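PDB 5YGB: tudor and KH domain-containing protein homolog from Drosophila melanogaster, which takes part in piRNA metabolism and transposon silencing, its Tudor domain binding the N-terminus of piwi, and probably recruits Piwi proteins to the nuage. Local coordinates for residues Ser145-Ala148 with Lys149-Leu153. The protein carries 1 engineered substitution. Numbering follows the deposited sequence.
Sequences SSIA and KFEEL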
loop_
_atom_site.group_PDB
_atom_site.type_symbol
_atom_site.label_atom_id
_atom_site.label_comp_id
_atom_site.label_asym_id
_atom_site.label_seq_id
_atom_site.Cartn_x
_atom_site.Cartn_y
_atom_site.Cartn_z
ATOM N N SER A 145 0.039 1.710 20.423
ATOM C CA SER A 145 1.355 1.178 20.769
ATOM C C SER A 145 1.657 -0.116 20.010
ATOM O O SER A 145 2.814 -0.411 19.711
ATOM C CB SER A 145 1.466 0.933 22.275
ATOM O OG SER A 145 0.420 0.096 22.734
ATOM N N SER A 146 0.617 -0.890 19.708
ATOM C CA SER A 146 0.796 -2.129 18.948
ATOM C C SER A 146 1.090 -1.813 17.490
ATOM O O SER A 146 1.944 -2.449 16.864
ATOM C CB SER A 146 -0.437 -3.024 19.043
ATOM O OG SER A 146 -0.588 -3.552 20.354
ATOM N N ILE A 147 0.370 -0.840 16.941
ATOM C CA ILE A 147 0.608 -0.409 15.572
ATOM C C ILE A 147 2.026 0.132 15.448
ATOM O O ILE A 147 2.741 -0.217 14.509
ATOM C CB ILE A 147 -0.421 0.652 15.134
ATOM C CG1 ILE A 147 -1.834 0.068 15.191
ATOM C CG2 ILE A 147 -0.101 1.155 13.733
ATOM C CD1 ILE A 147 -2.935 1.082 14.951
ATOM N N ALA A 148 2.442 0.957 16.404
ATOM C CA ALA A 148 3.792 1.513 16.400
ATOM C C ALA A 148 4.862 0.425 16.480
ATOM O O ALA A 148 5.860 0.475 15.755
ATOM C CB ALA A 148 3.955 2.507 17.552
ATOM N N LYS A 149 4.657 -0.561 17.345
ATOM C CA LYS A 149 5.626 -1.639 17.469
ATOM C C LYS A 149 5.746 -2.401 16.149
ATOM O O LYS A 149 6.848 -2.751 15.731
ATOM C CB LYS A 149 5.241 -2.593 18.604
ATOM C CG LYS A 149 6.219 -3.739 18.809
ATOM C CD LYS A 149 7.604 -3.242 19.179
ATOM C CE LYS A 149 8.544 -4.399 19.486
ATOM N NZ LYS A 149 9.846 -3.938 20.052
ATOM N N PHE A 150 4.615 -2.644 15.496
ATOM C CA PHE A 150 4.641 -3.342 14.217
ATOM C C PHE A 150 5.352 -2.501 13.140
ATOM O O PHE A 150 6.123 -3.028 12.334
ATOM C CB PHE A 150 3.215 -3.709 13.784
ATOM C CG PHE A 150 3.155 -4.518 12.525
ATOM C CD1 PHE A 150 3.557 -5.847 12.523
ATOM C CD2 PHE A 150 2.715 -3.950 11.341
ATOM C CE1 PHE A 150 3.504 -6.610 11.356
ATOM C CE2 PHE A 150 2.671 -4.703 10.163
ATOM C CZ PHE A 150 3.063 -6.041 10.174
ATOM N N GLU A 151 5.100 -1.199 13.122
ATOM C CA GLU A 151 5.814 -0.307 12.212
ATOM C C GLU A 151 7.317 -0.354 12.463
ATOM O O GLU A 151 8.104 -0.352 11.517
ATOM C CB GLU A 151 5.298 1.126 12.355
ATOM C CG GLU A 151 3.890 1.299 11.797
ATOM C CD GLU A 151 3.294 2.663 12.078
ATOM O OE1 GLU A 151 3.602 3.243 13.139
ATOM O OE2 GLU A 151 2.512 3.148 11.238
ATOM N N GLU A 152 7.710 -0.393 13.734
ATOM C CA GLU A 152 9.122 -0.475 14.107
ATOM C C GLU A 152 9.768 -1.786 13.673
ATOM O O GLU A 152 10.864 -1.786 13.099
ATOM C CB GLU A 152 9.279 -0.316 15.623
ATOM C CG GLU A 152 8.925 1.062 16.162
ATOM C CD GLU A 152 9.048 1.142 17.678
ATOM O OE1 GLU A 152 8.012 1.038 18.373
ATOM O OE2 GLU A 152 10.184 1.305 18.174
ATOM N N LEU A 153 9.110 -2.905 13.960
ATOM C CA LEU A 153 9.682 -4.205 13.636
ATOM C C LEU A 153 9.794 -4.411 12.123
ATOM O O LEU A 153 10.722 -5.064 11.635
ATOM C CB LEU A 153 8.849 -5.325 14.251
ATOM C CG LEU A 153 8.858 -5.387 15.785
ATOM C CD1 LEU A 153 7.897 -6.460 16.291
ATOM C CD2 LEU A 153 10.271 -5.626 16.309
#
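The methyl CG2 of Ile147 sits over one face of the Glu151 carboxylate, 4.1 Å from CD, the two side chains running in the same direction one turn apart on the α-helix 144-154 of this extended Tudor domain. The other flat group, the ring of Phe150, turns inward: CG stands anti to the backbone N (chi1 -176°), which carries the ring off the helix to meet Phe18 with planes at about 55°, among Val12, Pro15, Ile205 and Met209. The turn itself is a worked example of i to i+4 bonding. Lys149 N reaches Ser145 O from above the carbonyl plane, whereas Glu151 N meets Ile147 O more nearly in line, at 2.9 Å with a C=O...N angle of 159°. Around that same oxygen folds the Glu151 stem, CG approaching Ile147 O to 3.3 Å. With an alanine in place of Glu151, the methyl CG2 of Ile147 would probably lose its cover on this side. The buried hydroxyl of Ser146 is satisfied by Phe214 O, tying the helix to the C-terminal part of the chain. One residue on from Glu151, Glu152 places its stem likewise, CG 3.1 Å from Ala148 O, the oxygen that accepts the Glu152 N-H.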